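Local coordinates for DnaJ homolog subfamily C member 3 (Mus musculus, PDB 3IEG), which acts as a co-chaperone in the endoplasmic reticulum stress response, binding misfolded proteins through its TPR repeats and stimulating the ATPase activity of HSPA8, at residues D2-L14 with Q25-A39. Numbering follows the deposited sequence.
Sequences DVEKHLELGKKLL and QFHAAVDGDPDNYIA
Leu7 is a knob in a hole formed by Phe26, Ala29, Ile38 and Ala39. Its two methyls divide the work: CD1 meets Ile38 CD1 at 3.8 Å, while CD2 turns to Ala39, Ala29 CB and Phe26 CD2. One turn earlier, Val3 places CG1 anti to its backbone N (chi1 178°), against Ala29, and its CG2 lies 4.0 Å from Asp33 CB. The Phe26 ring packs against the Gly10 backbone, CZ 3.4 Å from Gly10 C. Farther on, Phe26 also touches Arg42 and Val46 of helix 37-50. This is the helix A-helix B hairpin of TPR 1, in which the axes of helix 2-14 and helix 25-32 run antiparallel at 159° and approach to 8.1 Å, with Leu7 reaching on to the first helix of TPR 2; the first two repeats carry the hydrophobic groove that binds misfolded proteins. In a CH-pi contact, Ala28 CB sits over the His6 ring, 3.5 Å from its centroid. At that ring's edge, Gln25 NE2 comes within 2.6 Å of His6 ND1, the amide plane turned 34° from the ring. Replacing His6 with an alanine would probably uncover Ala28 CB and leave the Gln25 amide freer to turn. Gln25 itself fits among His6, Leu9, Gly10 and Leu13, its chain bent at chi2 and its CG against Leu13 CD1. Beyond the hairpin, the Asp33 carboxylate closes an Asx turn by accepting from Asp35 N.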
# COMPACT_ATOMS: atom_id res chain seq x y z
N ASP A 2 23.08 -0.04 -44.37
CA ASP A 2 21.92 0.70 -43.87
C ASP A 2 21.97 0.66 -42.35
O ASP A 2 21.79 1.68 -41.69
CB ASP A 2 20.60 0.10 -44.37
CG ASP A 2 20.40 0.29 -45.86
OD1 ASP A 2 19.85 1.34 -46.27
OD2 ASP A 2 20.83 -0.61 -46.63
N VAL A 3 22.26 -0.54 -41.83
CA VAL A 3 22.54 -0.77 -40.42
C VAL A 3 23.61 0.17 -39.88
O VAL A 3 23.43 0.79 -38.84
CB VAL A 3 22.99 -2.23 -40.18
CG1 VAL A 3 23.34 -2.47 -38.72
CG2 VAL A 3 21.92 -3.18 -40.64
N GLU A 4 24.73 0.28 -40.59
CA GLU A 4 25.85 1.11 -40.18
C GLU A 4 25.44 2.58 -40.10
O GLU A 4 25.86 3.31 -39.21
CB GLU A 4 27.02 0.95 -41.14
CG GLU A 4 28.38 1.26 -40.51
CD GLU A 4 28.63 0.45 -39.25
OE1 GLU A 4 28.60 -0.80 -39.32
OE2 GLU A 4 28.85 1.07 -38.18
N LYS A 5 24.62 2.99 -41.06
CA LYS A 5 24.14 4.36 -41.14
C LYS A 5 23.18 4.65 -39.99
O LYS A 5 23.20 5.74 -39.42
CB LYS A 5 23.49 4.60 -42.50
CG LYS A 5 23.77 5.98 -43.10
CD LYS A 5 22.76 7.03 -42.63
CE LYS A 5 23.40 8.43 -42.51
NZ LYS A 5 24.17 8.85 -43.73
N HIS A 6 22.34 3.67 -39.64
CA HIS A 6 21.46 3.79 -38.49
C HIS A 6 22.27 3.87 -37.19
O HIS A 6 21.95 4.66 -36.30
CB HIS A 6 20.48 2.62 -38.43
CG HIS A 6 19.33 2.73 -39.38
ND1 HIS A 6 18.46 3.80 -39.37
CD2 HIS A 6 18.89 1.90 -40.35
CE1 HIS A 6 17.54 3.63 -40.31
NE2 HIS A 6 17.78 2.48 -40.92
N LEU A 7 23.32 3.07 -37.10
CA LEU A 7 24.17 3.05 -35.92
C LEU A 7 24.82 4.39 -35.68
O LEU A 7 24.77 4.92 -34.57
CB LEU A 7 25.22 1.95 -36.02
CG LEU A 7 24.73 0.54 -35.72
CD1 LEU A 7 25.78 -0.49 -36.14
CD2 LEU A 7 24.35 0.38 -34.25
N GLU A 8 25.40 4.94 -36.74
CA GLU A 8 26.11 6.21 -36.70
C GLU A 8 25.20 7.37 -36.28
O GLU A 8 25.55 8.14 -35.37
CB GLU A 8 26.79 6.46 -38.06
CG GLU A 8 27.54 7.79 -38.20
CD GLU A 8 28.50 8.10 -37.04
OE1 GLU A 8 29.05 7.15 -36.41
OE2 GLU A 8 28.70 9.30 -36.78
N LEU A 9 24.04 7.46 -36.92
CA LEU A 9 23.04 8.47 -36.59
C LEU A 9 22.62 8.41 -35.12
O LEU A 9 22.62 9.43 -34.41
CB LEU A 9 21.81 8.32 -37.50
CG LEU A 9 21.29 9.52 -38.32
CD1 LEU A 9 20.78 10.69 -37.45
CD2 LEU A 9 22.35 10.01 -39.33
N GLY A 10 22.27 7.21 -34.65
CA GLY A 10 21.90 6.98 -33.27
C GLY A 10 22.92 7.48 -32.27
O GLY A 10 22.55 8.07 -31.25
N LYS A 11 24.20 7.25 -32.55
CA LYS A 11 25.30 7.72 -31.72
C LYS A 11 25.29 9.24 -31.61
O LYS A 11 25.40 9.79 -30.51
CB LYS A 11 26.64 7.19 -32.26
CG LYS A 11 27.90 7.90 -31.75
CD LYS A 11 29.04 6.90 -31.52
CE LYS A 11 30.43 7.56 -31.58
NZ LYS A 11 30.86 7.87 -32.99
N LYS A 12 25.14 9.91 -32.76
CA LYS A 12 25.00 11.38 -32.81
C LYS A 12 23.79 11.82 -31.98
O LYS A 12 23.92 12.66 -31.09
CB LYS A 12 24.84 11.87 -34.25
CG LYS A 12 26.12 11.89 -35.07
CD LYS A 12 25.81 12.38 -36.50
CE LYS A 12 27.03 13.02 -37.19
NZ LYS A 12 28.10 12.01 -37.52
N LEU A 13 22.63 11.22 -32.27
CA LEU A 13 21.40 11.54 -31.56
C LEU A 13 21.53 11.31 -30.06
O LEU A 13 21.10 12.14 -29.27
CB LEU A 13 20.21 10.77 -32.14
CG LEU A 13 19.75 11.22 -33.53
CD1 LEU A 13 18.80 10.22 -34.19
CD2 LEU A 13 19.13 12.63 -33.50
N LEU A 14 22.14 10.19 -29.67
CA LEU A 14 22.39 9.90 -28.26
C LEU A 14 23.24 10.99 -27.63
O LEU A 14 22.87 11.52 -26.58
CB LEU A 14 23.08 8.55 -28.06
CG LEU A 14 22.93 7.76 -26.74
CD1 LEU A 14 24.30 7.29 -26.26
CD2 LEU A 14 22.22 8.52 -25.61
N GLN A 25 16.62 4.73 -34.19
CA GLN A 25 17.73 4.32 -35.06
C GLN A 25 18.31 2.96 -34.67
O GLN A 25 18.60 2.12 -35.53
CB GLN A 25 18.84 5.36 -35.01
CG GLN A 25 18.50 6.70 -35.65
CD GLN A 25 18.14 6.58 -37.12
OE1 GLN A 25 17.12 7.11 -37.57
NE2 GLN A 25 18.97 5.88 -37.88
N PHE A 26 18.49 2.75 -33.37
CA PHE A 26 19.03 1.50 -32.87
C PHE A 26 18.04 0.34 -33.05
O PHE A 26 18.46 -0.79 -33.27
CB PHE A 26 19.50 1.64 -31.42
CG PHE A 26 20.66 2.59 -31.23
CD1 PHE A 26 20.78 3.33 -30.06
CD2 PHE A 26 21.64 2.74 -32.21
CE1 PHE A 26 21.86 4.21 -29.87
CE2 PHE A 26 22.72 3.62 -32.04
CZ PHE A 26 22.83 4.35 -30.87
N HIS A 27 16.73 0.63 -32.95
CA HIS A 27 15.69 -0.33 -33.30
C HIS A 27 15.82 -0.78 -34.76
O HIS A 27 15.83 -1.97 -35.07
CB HIS A 27 14.29 0.27 -33.08
CG HIS A 27 13.66 -0.10 -31.77
ND1 HIS A 27 13.15 0.84 -30.90
CD2 HIS A 27 13.45 -1.30 -31.19
CE1 HIS A 27 12.65 0.24 -29.84
NE2 HIS A 27 12.83 -1.06 -29.98
N ALA A 28 15.92 0.20 -35.65
CA ALA A 28 16.07 -0.01 -37.08
C ALA A 28 17.30 -0.84 -37.37
O ALA A 28 17.26 -1.73 -38.21
CB ALA A 28 16.16 1.33 -37.80
N ALA A 29 18.39 -0.54 -36.67
CA ALA A 29 19.64 -1.27 -36.83
C ALA A 29 19.47 -2.73 -36.40
O ALA A 29 19.87 -3.65 -37.12
CB ALA A 29 20.75 -0.60 -36.03
N VAL A 30 18.86 -2.95 -35.24
CA VAL A 30 18.61 -4.29 -34.75
C VAL A 30 17.71 -5.08 -35.72
O VAL A 30 17.96 -6.24 -36.00
CB VAL A 30 18.00 -4.28 -33.34
CG1 VAL A 30 17.36 -5.64 -33.00
CG2 VAL A 30 19.05 -3.89 -32.31
N ASP A 31 16.66 -4.43 -36.22
CA ASP A 31 15.74 -5.06 -37.16
C ASP A 31 16.42 -5.42 -38.48
O ASP A 31 16.12 -6.46 -39.07
CB ASP A 31 14.55 -4.14 -37.42
CG ASP A 31 13.35 -4.51 -36.58
OD1 ASP A 31 13.39 -5.53 -35.84
OD2 ASP A 31 12.34 -3.77 -36.67
N GLY A 32 17.32 -4.54 -38.92
CA GLY A 32 18.10 -4.73 -40.14
C GLY A 32 19.12 -5.85 -40.03
O GLY A 32 19.48 -6.44 -41.05
N ASP A 33 19.57 -6.15 -38.81
CA ASP A 33 20.53 -7.24 -38.56
C ASP A 33 20.40 -7.83 -37.15
O ASP A 33 21.04 -7.36 -36.22
CB ASP A 33 21.97 -6.77 -38.81
CG ASP A 33 22.98 -7.91 -38.78
OD1 ASP A 33 24.10 -7.68 -39.28
OD2 ASP A 33 22.68 -9.02 -38.26
N PRO A 34 19.58 -8.88 -36.99
CA PRO A 34 19.28 -9.38 -35.64
C PRO A 34 20.45 -10.05 -34.88
O PRO A 34 20.29 -10.36 -33.71
CB PRO A 34 18.13 -10.38 -35.88
CG PRO A 34 17.68 -10.15 -37.30
CD PRO A 34 18.86 -9.64 -38.03
N ASP A 35 21.59 -10.25 -35.54
CA ASP A 35 22.76 -10.92 -34.92
C ASP A 35 23.87 -9.99 -34.44
O ASP A 35 24.79 -10.42 -33.73
CB ASP A 35 23.39 -11.91 -35.91
CG ASP A 35 22.56 -13.17 -36.09
OD1 ASP A 35 21.81 -13.57 -35.16
OD2 ASP A 35 22.67 -13.77 -37.19
N ASN A 36 23.80 -8.73 -34.84
CA ASN A 36 24.82 -7.74 -34.55
C ASN A 36 24.82 -7.32 -33.09
O ASN A 36 23.87 -6.70 -32.61
CB ASN A 36 24.59 -6.53 -35.46
CG ASN A 36 25.74 -5.55 -35.43
OD1 ASN A 36 25.77 -4.61 -36.22
ND2 ASN A 36 26.70 -5.78 -34.53
N TYR A 37 25.88 -7.64 -32.37
CA TYR A 37 25.91 -7.44 -30.93
C TYR A 37 25.91 -5.98 -30.46
O TYR A 37 25.26 -5.67 -29.47
CB TYR A 37 27.04 -8.22 -30.28
CG TYR A 37 28.41 -7.67 -30.60
CD1 TYR A 37 29.03 -7.93 -31.82
CD2 TYR A 37 29.08 -6.89 -29.67
CE1 TYR A 37 30.29 -7.42 -32.11
CE2 TYR A 37 30.33 -6.38 -29.94
CZ TYR A 37 30.93 -6.65 -31.17
OH TYR A 37 32.18 -6.12 -31.42
N ILE A 38 26.63 -5.08 -31.15
CA ILE A 38 26.63 -3.67 -30.73
C ILE A 38 25.28 -3.01 -30.89
O ILE A 38 24.92 -2.18 -30.07
CB ILE A 38 27.70 -2.76 -31.39
CG1 ILE A 38 28.28 -3.41 -32.64
CG2 ILE A 38 28.80 -2.40 -30.38
CD1 ILE A 38 27.68 -2.87 -33.90
N ALA A 39 24.54 -3.38 -31.93
CA ALA A 39 23.22 -2.81 -32.14
C ALA A 39 22.39 -2.99 -30.88
O ALA A 39 21.81 -2.02 -30.39
CB ALA A 39 22.54 -3.45 -33.34